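Local coordinates for anti-sigma-I factor RsgI3 (PDB 6QE7), which probably holds the sigma factor SigI3 inactive in the cytoplasm, and binds pectin and related plant cell-wall polysaccharides through its extracellular pair of PA14 domains, at residues V54-S59 / I97-G102; Y62-V67 / A120-S125; R73-G78 / K108-Q113. All coordinates share one frame; numbering follows the deposited sequence.

Contact 1: residues V54-S59 / I97-G102; sequences VEPRYS and IYLEAG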
loop_
_atom_site.group_PDB
_atom_site.type_symbol
_atom_site.label_atom_id
_atom_site.label_comp_id
_atom_site.label_asym_id
_atom_site.label_seq_id
_atom_site.Cartn_x
_atom_site.Cartn_y
_atom_site.Cartn_z
ATOM N N VAL A 54 -21.717 -14.847 2.221
ATOM C CA VAL A 54 -21.800 -16.293 2.512
ATOM C C VAL A 54 -23.256 -16.584 2.933
ATOM O O VAL A 54 -23.902 -15.642 3.492
ATOM C CB VAL A 54 -20.761 -16.718 3.546
ATOM C CG1 VAL A 54 -20.939 -16.013 4.886
ATOM C CG2 VAL A 54 -20.733 -18.209 3.758
ATOM N N GLU A 55 -23.775 -17.780 2.569
ATOM C CA GLU A 55 -25.178 -18.239 2.839
ATOM C C GLU A 55 -25.151 -19.580 3.547
ATOM O O GLU A 55 -24.906 -20.622 2.953
ATOM C CB GLU A 55 -26.006 -18.293 1.577
ATOM C CG GLU A 55 -27.298 -19.079 1.720
ATOM C CD GLU A 55 -28.272 -18.798 0.592
ATOM O OE1 GLU A 55 -28.064 -17.768 -0.117
ATOM O OE2 GLU A 55 -29.233 -19.601 0.414
ATOM N N PRO A 56 -25.292 -19.619 4.880
ATOM C CA PRO A 56 -25.274 -20.901 5.553
ATOM C C PRO A 56 -26.495 -21.744 5.112
ATOM O O PRO A 56 -27.512 -21.203 4.623
ATOM C CB PRO A 56 -25.342 -20.531 7.040
ATOM C CG PRO A 56 -26.032 -19.195 7.020
ATOM C CD PRO A 56 -25.567 -18.484 5.782
ATOM N N ARG A 57 -26.355 -23.068 5.221
ATOM C CA ARG A 57 -27.481 -23.979 4.851
ATOM C C ARG A 57 -28.440 -24.123 6.053
ATOM O O ARG A 57 -29.649 -24.314 5.783
ATOM C CB ARG A 57 -26.936 -25.348 4.435
ATOM C CG ARG A 57 -25.955 -25.355 3.266
ATOM C CD ARG A 57 -25.154 -26.648 3.370
ATOM N NE ARG A 57 -24.584 -27.081 2.104
ATOM C CZ ARG A 57 -23.265 -27.188 1.838
ATOM N NH1 ARG A 57 -22.348 -26.917 2.761
ATOM N NH2 ARG A 57 -22.866 -27.588 0.635
ATOM N N TYR A 58 -27.914 -24.055 7.299
ATOM C CA TYR A 58 -28.612 -24.328 8.583
ATOM C C TYR A 58 -28.661 -23.091 9.505
ATOM O O TYR A 58 -27.741 -22.246 9.439
ATOM C CB TYR A 58 -27.869 -25.466 9.248
ATOM C CG TYR A 58 -27.556 -26.635 8.344
ATOM C CD1 TYR A 58 -28.549 -27.408 7.758
ATOM C CD2 TYR A 58 -26.240 -26.997 8.106
ATOM C CE1 TYR A 58 -28.236 -28.491 6.947
ATOM C CE2 TYR A 58 -25.913 -28.097 7.334
ATOM C CZ TYR A 58 -26.918 -28.846 6.749
ATOM O OH TYR A 58 -26.533 -29.901 5.970
ATOM N N SER A 59 -29.726 -22.916 10.316
ATOM C CA SER A 59 -29.782 -21.886 11.406
ATOM C C SER A 59 -29.056 -22.478 12.625
ATOM O O SER A 59 -29.674 -23.272 13.346
ATOM C CB SER A 59 -31.172 -21.480 11.768
ATOM O OG SER A 59 -31.797 -20.835 10.672
ATOM N N ILE A 97 -20.129 -17.796 15.458
ATOM C CA ILE A 97 -21.153 -16.757 15.262
ATOM C C ILE A 97 -22.425 -17.531 14.913
ATOM O O ILE A 97 -22.338 -18.577 14.247
ATOM C CB ILE A 97 -20.711 -15.787 14.150
ATOM C CG1 ILE A 97 -21.759 -14.718 13.922
ATOM C CG2 ILE A 97 -20.447 -16.540 12.854
ATOM C CD1 ILE A 97 -21.240 -13.422 13.267
ATOM N N TYR A 98 -23.575 -17.015 15.297
ATOM C CA TYR A 98 -24.846 -17.710 15.060
ATOM C C TYR A 98 -25.413 -17.153 13.775
ATOM O O TYR A 98 -25.554 -15.925 13.675
ATOM C CB TYR A 98 -25.823 -17.579 16.229
ATOM C CG TYR A 98 -27.148 -18.256 16.000
ATOM C CD1 TYR A 98 -28.127 -17.604 15.275
ATOM C CD2 TYR A 98 -27.407 -19.544 16.432
ATOM C CE1 TYR A 98 -29.346 -18.204 14.991
ATOM C CE2 TYR A 98 -28.641 -20.149 16.185
ATOM C CZ TYR A 98 -29.607 -19.489 15.431
ATOM O OH TYR A 98 -30.868 -19.984 15.150
ATOM N N LEU A 99 -25.726 -18.043 12.815
ATOM C CA LEU A 99 -26.365 -17.611 11.543
ATOM C C LEU A 99 -27.657 -18.417 11.302
ATOM O O LEU A 99 -27.791 -19.579 11.825
ATOM C CB LEU A 99 -25.356 -17.787 10.395
ATOM C CG LEU A 99 -23.955 -17.212 10.647
ATOM C CD1 LEU A 99 -23.001 -17.793 9.643
ATOM C CD2 LEU A 99 -23.987 -15.684 10.562
ATOM N N GLU A 100 -28.473 -17.815 10.451
ATOM C CA GLU A 100 -29.799 -18.232 9.964
ATOM C C GLU A 100 -29.718 -18.781 8.515
ATOM O O GLU A 100 -29.322 -18.029 7.580
ATOM C CB GLU A 100 -30.712 -17.011 10.020
ATOM C CG GLU A 100 -30.926 -16.469 11.413
ATOM C CD GLU A 100 -32.154 -15.571 11.388
ATOM O OE1 GLU A 100 -33.287 -16.080 11.043
ATOM O OE2 GLU A 100 -31.979 -14.365 11.618
ATOM N N ALA A 101 -30.120 -20.039 8.350
ATOM C CA ALA A 101 -30.281 -20.762 7.070
ATOM C C ALA A 101 -30.831 -19.831 5.985
ATOM O O ALA A 101 -31.846 -19.193 6.198
ATOM C CB ALA A 101 -31.204 -21.927 7.326
ATOM N N GLY A 102 -30.139 -19.729 4.848
ATOM C CA GLY A 102 -30.651 -19.058 3.639
ATOM C C GLY A 102 -30.463 -17.557 3.613
ATOM O O GLY A 102 -30.714 -16.940 2.549
#
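Gly-102 N gives its hydrogen to Pro-56 O over 3.0 Å, almost straight at 171°, and beyond it the chains converge until Ser-59 CA lies 3.9 Å from Glu-100 CA. The contact joins a loop to the end of strand 91-99 and the turn after it, at one end of the beta-sandwich of the first PA14 domain; the loop carries the chain from strand 53-54 to strand 60-69, the turn leads to strand 105-113. Gly-102 has a positive phi, a conformation glycine adopts at little cost, and the carboxylate of Glu-55 runs alongside it, OE2 at 3.6 Å from Gly-102 CA, while OE1 forms a salt bridge with Lys-104. Ala-101 is small enough for its methyl to lie against the backbone, CB only 3.2 Å from Arg-57 O. Its N-H is taken up by the hydroxyl of Ser-59, 3.0 Å from Ala-101 N to Ser-59 OG in a bent bond; chi1 of -64° sets OG beside the serine's own nitrogen and turns it to this donor. On the inner side the Pro-56 ring meets Leu-99 at about a right angle, Pro-56 CG 3.7 Å from Leu-99 CB, and Tyr-62 and Tyr-105 pack on both residues. Arg-57 leaves the contact, its NH1 forming a salt bridge with Glu-132. At the exposed side the phenol of Tyr-98 reaches Ser-59, Tyr-98 OH 3.7 Å from Ser-59 CB.

Contact 2: residues Y62-V67 / A120-S125; sequences YTFYTV and AKLMWS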
loop_
_atom_site.group_PDB
_atom_site.type_symbol
_atom_site.label_atom_id
_atom_site.label_comp_id
_atom_site.label_asym_id
_atom_site.label_seq_id
_atom_site.Cartn_x
_atom_site.Cartn_y
_atom_site.Cartn_z
ATOM N N TYR A 62 -22.279 -21.484 13.768
ATOM C CA TYR A 62 -21.177 -21.800 12.829
ATOM C C TYR A 62 -19.855 -21.499 13.495
ATOM O O TYR A 62 -19.729 -20.532 14.261
ATOM C CB TYR A 62 -21.345 -21.071 11.505
ATOM C CG TYR A 62 -22.323 -21.732 10.575
ATOM C CD1 TYR A 62 -23.673 -21.400 10.595
ATOM C CD2 TYR A 62 -21.891 -22.712 9.688
ATOM C CE1 TYR A 62 -24.562 -22.006 9.724
ATOM C CE2 TYR A 62 -22.775 -23.355 8.849
ATOM C CZ TYR A 62 -24.105 -22.978 8.846
ATOM O OH TYR A 62 -24.964 -23.594 7.993
ATOM N N THR A 63 -18.880 -22.349 13.219
ATOM C CA THR A 63 -17.442 -22.082 13.411
ATOM C C THR A 63 -16.884 -21.758 12.019
ATOM O O THR A 63 -17.135 -22.562 11.094
ATOM C CB THR A 63 -16.763 -23.242 14.147
ATOM O OG1 THR A 63 -17.489 -23.471 15.359
ATOM C CG2 THR A 63 -15.279 -23.019 14.418
ATOM N N PHE A 64 -16.252 -20.588 11.843
ATOM C CA PHE A 64 -15.350 -20.272 10.701
ATOM C C PHE A 64 -13.913 -20.559 11.118
ATOM O O PHE A 64 -13.459 -20.340 12.311
ATOM C CB PHE A 64 -15.480 -18.821 10.260
ATOM C CG PHE A 64 -16.794 -18.611 9.627
ATOM C CD1 PHE A 64 -17.930 -18.505 10.409
ATOM C CD2 PHE A 64 -16.932 -18.667 8.269
ATOM C CE1 PHE A 64 -19.166 -18.330 9.820
ATOM C CE2 PHE A 64 -18.166 -18.459 7.686
ATOM C CZ PHE A 64 -19.281 -18.308 8.461
ATOM N N TYR A 65 -13.200 -21.169 10.182
ATOM C CA TYR A 65 -11.754 -21.464 10.328
ATOM C C TYR A 65 -11.009 -20.882 9.118
ATOM O O TYR A 65 -11.485 -20.997 7.980
ATOM C CB TYR A 65 -11.426 -22.953 10.347
ATOM C CG TYR A 65 -12.370 -23.851 11.107
ATOM C CD1 TYR A 65 -13.675 -24.096 10.670
ATOM C CD2 TYR A 65 -11.942 -24.462 12.274
ATOM C CE1 TYR A 65 -14.502 -24.970 11.373
ATOM C CE2 TYR A 65 -12.768 -25.315 12.990
ATOM C CZ TYR A 65 -14.053 -25.566 12.539
ATOM O OH TYR A 65 -14.847 -26.387 13.312
ATOM N N THR A 66 -9.825 -20.344 9.402
ATOM C CA THR A 66 -8.825 -19.884 8.422
ATOM C C THR A 66 -7.586 -20.719 8.691
ATOM O O THR A 66 -7.273 -20.979 9.829
ATOM C CB THR A 66 -8.580 -18.378 8.535
ATOM O OG1 THR A 66 -8.018 -18.080 9.820
ATOM C CG2 THR A 66 -9.831 -17.556 8.338
ATOM N N VAL A 67 -6.970 -21.220 7.640
ATOM C CA VAL A 67 -5.606 -21.778 7.765
ATOM C C VAL A 67 -4.778 -20.973 6.765
ATOM O O VAL A 67 -5.059 -21.086 5.563
ATOM C CB VAL A 67 -5.571 -23.296 7.447
ATOM C CG1 VAL A 67 -4.200 -23.866 7.724
ATOM C CG2 VAL A 67 -6.604 -24.046 8.251
ATOM N N ALA A 120 -3.775 -20.026 1.833
ATOM C CA ALA A 120 -4.992 -19.432 2.420
ATOM C C ALA A 120 -6.171 -20.364 2.145
ATOM O O ALA A 120 -6.488 -20.665 0.949
ATOM C CB ALA A 120 -5.238 -18.043 1.886
ATOM N N LYS A 121 -6.842 -20.709 3.217
ATOM C CA LYS A 121 -8.018 -21.617 3.224
ATOM C C LYS A 121 -9.029 -21.131 4.233
ATOM O O LYS A 121 -8.593 -20.777 5.395
ATOM C CB LYS A 121 -7.610 -23.012 3.681
ATOM C CG LYS A 121 -6.582 -23.641 2.763
ATOM C CD LYS A 121 -6.007 -24.945 3.208
ATOM C CE LYS A 121 -4.860 -25.272 2.281
ATOM N NZ LYS A 121 -4.676 -26.723 2.159
ATOM N N LEU A 122 -10.288 -21.128 3.806
ATOM C CA LEU A 122 -11.443 -20.735 4.643
ATOM C C LEU A 122 -12.398 -21.927 4.758
ATOM O O LEU A 122 -12.916 -22.338 3.732
ATOM C CB LEU A 122 -12.145 -19.540 3.995
ATOM C CG LEU A 122 -13.421 -19.075 4.686
ATOM C CD1 LEU A 122 -13.122 -18.595 6.076
ATOM C CD2 LEU A 122 -14.108 -17.973 3.904
ATOM N N MET A 123 -12.682 -22.371 5.974
ATOM C CA MET A 123 -13.551 -23.525 6.255
ATOM C C MET A 123 -14.678 -23.108 7.194
ATOM O O MET A 123 -14.688 -21.977 7.688
ATOM C CB MET A 123 -12.700 -24.631 6.873
ATOM C CG MET A 123 -11.569 -25.000 5.987
ATOM S SD MET A 123 -10.672 -26.368 6.552
ATOM C CE MET A 123 -9.776 -25.770 7.972
ATOM N N TRP A 124 -15.686 -23.954 7.340
ATOM C CA TRP A 124 -16.783 -23.751 8.299
ATOM C C TRP A 124 -17.281 -25.122 8.770
ATOM O O TRP A 124 -17.052 -26.080 8.094
ATOM C CB TRP A 124 -17.937 -22.921 7.752
ATOM C CG TRP A 124 -18.758 -23.528 6.674
ATOM C CD1 TRP A 124 -18.533 -24.707 6.020
ATOM C CD2 TRP A 124 -19.832 -22.879 5.997
ATOM N NE1 TRP A 124 -19.403 -24.824 4.978
ATOM C CE2 TRP A 124 -20.246 -23.747 4.974
ATOM C CE3 TRP A 124 -20.541 -21.708 6.207
ATOM C CZ2 TRP A 124 -21.329 -23.469 4.163
ATOM C CZ3 TRP A 124 -21.616 -21.427 5.395
ATOM C CH2 TRP A 124 -21.991 -22.296 4.370
ATOM N N SER A 125 -17.953 -25.137 9.901
ATOM C CA SER A 125 -18.523 -26.309 10.585
ATOM C C SER A 125 -19.718 -25.810 11.390
ATOM O O SER A 125 -19.825 -24.553 11.611
ATOM C CB SER A 125 -17.483 -27.025 11.410
ATOM O OG SER A 125 -17.223 -26.341 12.618
#
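Trp-124 sets its CB over one face of the Phe-64 ring, and Phe-64 CZ comes to the edge of the indole, near its plane, 4.3 Å from Trp-124 CE3. These residues head the buried face of an antiparallel strand pair in the PA14 beta-sandwich, where their broad apolar surfaces cover each other. Trp-124 chi1 of 68° puts CG between the backbone N and the carbonyl carbon, carrying the indole alongside Tyr-62. Tyr-62 lies over one indole face near its rim, Tyr-62 CE2 3.8 Å from Trp-124 CE3, the planes 28° apart but slid so far that the rings barely overlap. Leu-122 comes next, its CD1 at the edge of the Phe-64 ring and 4.1 Å from Thr-66 CG2. Polar ends are anchored outside the pair, Tyr-62 OH on Tyr-58 N and Trp-124 NE1 on Glu-132.

Six backbone hydrogen bonds pair Thr-63, Tyr-65 and Val-67 with Ser-125, Met-123 and Lys-121. On their face Met-123 bends at its thioether to bring CE within 3.6 Å of Val-67 CG2. Thr-63 CG2 sits above the Tyr-65 ring, offset toward its rim. Tyr-65 OH and Ser-125 OG share a hydrogen bond whose modelled 2.5 Å is doubtfully short, and either could be the donor.

Contact 3: residues R73-G78 / K108-Q113; sequences RLWVDG and KMEYYQ. With CA (calcium ion), chain D.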
loop_
_atom_site.group_PDB
_atom_site.type_symbol
_atom_site.label_atom_id
_atom_site.label_comp_id
_atom_site.label_asym_id
_atom_site.label_seq_id
_atom_site.Cartn_x
_atom_site.Cartn_y
_atom_site.Cartn_z
ATOM N N ARG A 73 -7.361 -11.656 8.493
ATOM C CA ARG A 73 -8.473 -11.111 9.268
ATOM C C ARG A 73 -9.772 -11.575 8.627
ATOM O O ARG A 73 -9.866 -11.513 7.370
ATOM C CB ARG A 73 -8.402 -9.575 9.262
ATOM C CG ARG A 73 -7.242 -8.959 10.024
ATOM C CD ARG A 73 -7.531 -7.461 10.205
ATOM N NE ARG A 73 -6.642 -7.022 11.268
ATOM C CZ ARG A 73 -5.512 -6.373 11.091
ATOM N NH1 ARG A 73 -5.096 -5.950 9.877
ATOM N NH2 ARG A 73 -4.878 -6.056 12.195
ATOM N N LEU A 74 -10.723 -12.050 9.436
ATOM C CA LEU A 74 -12.033 -12.499 8.893
ATOM C C LEU A 74 -13.147 -11.743 9.548
ATOM O O LEU A 74 -13.250 -11.835 10.791
ATOM C CB LEU A 74 -12.250 -14.003 9.149
ATOM C CG LEU A 74 -13.511 -14.601 8.521
ATOM C CD1 LEU A 74 -13.540 -14.375 7.035
ATOM C CD2 LEU A 74 -13.617 -16.097 8.823
ATOM N N TRP A 75 -13.978 -11.113 8.719
ATOM C CA TRP A 75 -15.265 -10.506 9.115
ATOM C C TRP A 75 -16.384 -11.340 8.531
ATOM O O TRP A 75 -16.361 -11.617 7.292
ATOM C CB TRP A 75 -15.448 -9.036 8.688
ATOM C CG TRP A 75 -14.474 -8.065 9.237
ATOM C CD1 TRP A 75 -14.698 -7.176 10.226
ATOM C CD2 TRP A 75 -13.154 -7.781 8.755
ATOM N NE1 TRP A 75 -13.584 -6.424 10.437
ATOM C CE2 TRP A 75 -12.642 -6.725 9.520
ATOM C CE3 TRP A 75 -12.325 -8.353 7.792
ATOM C CZ2 TRP A 75 -11.370 -6.183 9.340
ATOM C CZ3 TRP A 75 -11.076 -7.809 7.601
ATOM C CH2 TRP A 75 -10.592 -6.755 8.378
ATOM N N VAL A 76 -17.354 -11.674 9.375
ATOM C CA VAL A 76 -18.683 -12.197 8.933
ATOM C C VAL A 76 -19.772 -11.317 9.575
ATOM O O VAL A 76 -19.707 -11.056 10.769
ATOM C CB VAL A 76 -18.831 -13.682 9.299
ATOM C CG1 VAL A 76 -20.226 -14.215 8.932
ATOM C CG2 VAL A 76 -17.743 -14.552 8.706
ATOM N N ASP A 77 -20.673 -10.780 8.778
ATOM C CA ASP A 77 -21.836 -10.003 9.291
ATOM C C ASP A 77 -21.304 -8.771 9.996
ATOM O O ASP A 77 -21.998 -8.292 10.913
ATOM C CB ASP A 77 -22.683 -10.841 10.256
ATOM C CG ASP A 77 -24.052 -10.228 10.440
ATOM O OD1 ASP A 77 -24.512 -9.491 9.486
ATOM O OD2 ASP A 77 -24.620 -10.465 11.508
ATOM N N GLY A 78 -20.128 -8.304 9.540
ATOM C CA GLY A 78 -19.479 -7.090 10.014
ATOM C C GLY A 78 -18.841 -7.328 11.348
ATOM O O GLY A 78 -18.261 -6.436 11.836
ATOM N N LYS A 108 -15.685 -10.855 4.553
ATOM C CA LYS A 108 -14.460 -10.253 4.058
ATOM C C LYS A 108 -13.319 -10.978 4.736
ATOM O O LYS A 108 -13.320 -11.119 5.953
ATOM C CB LYS A 108 -14.413 -8.761 4.373
ATOM C CG LYS A 108 -13.028 -8.157 4.120
ATOM C CD LYS A 108 -13.076 -6.653 4.150
ATOM C CE LYS A 108 -13.616 -6.104 5.480
ATOM N NZ LYS A 108 -13.520 -4.625 5.498
ATOM N N MET A 109 -12.418 -11.499 3.923
ATOM C CA MET A 109 -11.223 -12.142 4.416
ATOM C C MET A 109 -10.047 -11.422 3.779
ATOM O O MET A 109 -9.987 -11.363 2.555
ATOM C CB MET A 109 -11.235 -13.630 4.074
ATOM C CG MET A 109 -9.954 -14.283 4.439
ATOM S SD MET A 109 -10.134 -16.116 4.394
ATOM C CE MET A 109 -8.435 -16.657 4.584
ATOM N N GLU A 110 -9.165 -10.897 4.640
ATOM C CA GLU A 110 -7.897 -10.225 4.257
ATOM C C GLU A 110 -6.793 -11.180 4.619
ATOM O O GLU A 110 -6.900 -11.858 5.641
ATOM C CB GLU A 110 -7.770 -8.858 4.952
ATOM C CG GLU A 110 -8.744 -7.873 4.341
ATOM C CD GLU A 110 -8.727 -6.467 4.938
ATOM O OE1 GLU A 110 -8.056 -6.265 5.905
ATOM O OE2 GLU A 110 -9.322 -5.601 4.344
ATOM N N TYR A 111 -5.817 -11.281 3.728
ATOM C CA TYR A 111 -4.741 -12.268 3.813
ATOM C C TYR A 111 -3.461 -11.563 3.411
ATOM O O TYR A 111 -3.545 -10.746 2.462
ATOM C CB TYR A 111 -5.089 -13.432 2.857
ATOM C CG TYR A 111 -3.859 -14.214 2.505
ATOM C CD1 TYR A 111 -3.334 -15.134 3.386
ATOM C CD2 TYR A 111 -3.141 -13.908 1.373
ATOM C CE1 TYR A 111 -2.143 -15.781 3.144
ATOM C CE2 TYR A 111 -1.956 -14.552 1.108
ATOM C CZ TYR A 111 -1.454 -15.471 1.994
ATOM O OH TYR A 111 -0.299 -16.098 1.700
ATOM N N TYR A 112 -2.301 -11.969 3.943
ATOM C CA TYR A 112 -1.046 -11.557 3.301
ATOM C C TYR A 112 -0.008 -12.659 3.515
ATOM O O TYR A 112 -0.118 -13.522 4.387
ATOM C CB TYR A 112 -0.566 -10.221 3.859
ATOM C CG TYR A 112 0.164 -10.331 5.175
ATOM C CD1 TYR A 112 -0.505 -10.366 6.383
ATOM C CD2 TYR A 112 1.554 -10.355 5.222
ATOM C CE1 TYR A 112 0.176 -10.445 7.602
ATOM C CE2 TYR A 112 2.253 -10.381 6.427
ATOM C CZ TYR A 112 1.569 -10.416 7.636
ATOM O OH TYR A 112 2.272 -10.553 8.791
ATOM N N GLN A 113 0.905 -12.668 2.581
ATOM C CA GLN A 113 2.186 -13.395 2.538
ATOM C C GLN A 113 3.337 -12.420 2.776
ATOM O O GLN A 113 3.412 -11.310 2.115
ATOM C CB GLN A 113 2.313 -14.073 1.159
ATOM C CG GLN A 113 3.771 -14.255 0.717
ATOM C CD GLN A 113 4.519 -15.356 1.402
ATOM O OE1 GLN A 113 4.342 -15.630 2.587
ATOM N NE2 GLN A 113 5.291 -16.108 0.605
HETATM CA CA CA D . 4.898 -16.883 4.379
HETATM O O HOH W 1 6.488 -16.212 6.516
HETATM O O HOH W 2 6.082 -18.538 6.219
#
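Lys-108 lies along one face of the Trp-75 indole, and its ammonium is centred over the six-membered ring: NZ stands 4.4 Å from the centroid, only 3° off the normal, a cation-pi contact. A bend at chi3 (58°) folds the chain end over the ring, where CE adds a CH-pi contact 3.7 Å from the same centroid. A long lysine thus offers both apolar methylenes and a charge to the tryptophan. The Glu-110 carboxylate comes to the ring's edge instead, OE1 3.6 Å from Trp-75 CH2 and its plane turned 78° from the indole; OE2 is held by Arg-49. On the opposite face of the sheet, Leu-74 CD1 packs 3.8 Å from Met-109 CB.

Four backbone hydrogen bonds pair Arg-73 with Glu-110 and Trp-75 with Lys-108 in this antiparallel strand pair of the first PA14 beta-sandwich. Strand 105-113 ends at a calcium site, where Gln-113 OE1 binds the ion at 2.3 Å. Asp-69, Asp-70, the carbonyls of Val-115 and Ala-117 and two waters complete the site, while Arg-116 O takes a hydrogen from Gln-113 NE2, orienting the amide. Arg-73 forms a salt bridge through NE with Asp-83 and a cation-pi contact with Trp-85.

Strand 79-84 continues the sheet beside 72-76 and strand 46-51 beside 105-113, while Leu-74 and Met-109 face strand 60-69 of the opposing sheet.

From the N terminus the chain passes 54-59, 62-67 and 73-78 before returning through 97-102, 108-113 and 120-125. Contact 1 closes a loop of 37 residues, and its segments alternate with those of contacts 2 and 3, so it crosses both. Contact 3 closes a shorter loop nested inside the 52-residue one closed by contact 2. Contacts 2 and 3 belong to the two facing sheets of the first PA14 domain and meet in its core, where Leu-74 CD2 packs against Phe-64 and Leu-122. Contact 1 sits at the sandwich end, joined to contact 2 through the probable hydrogen bond of Tyr-62 N and Ile-97 O, strands 91-99 and 60-69 being neighbours in one sheet, and to contact 3 by Ile-97 on Val-76.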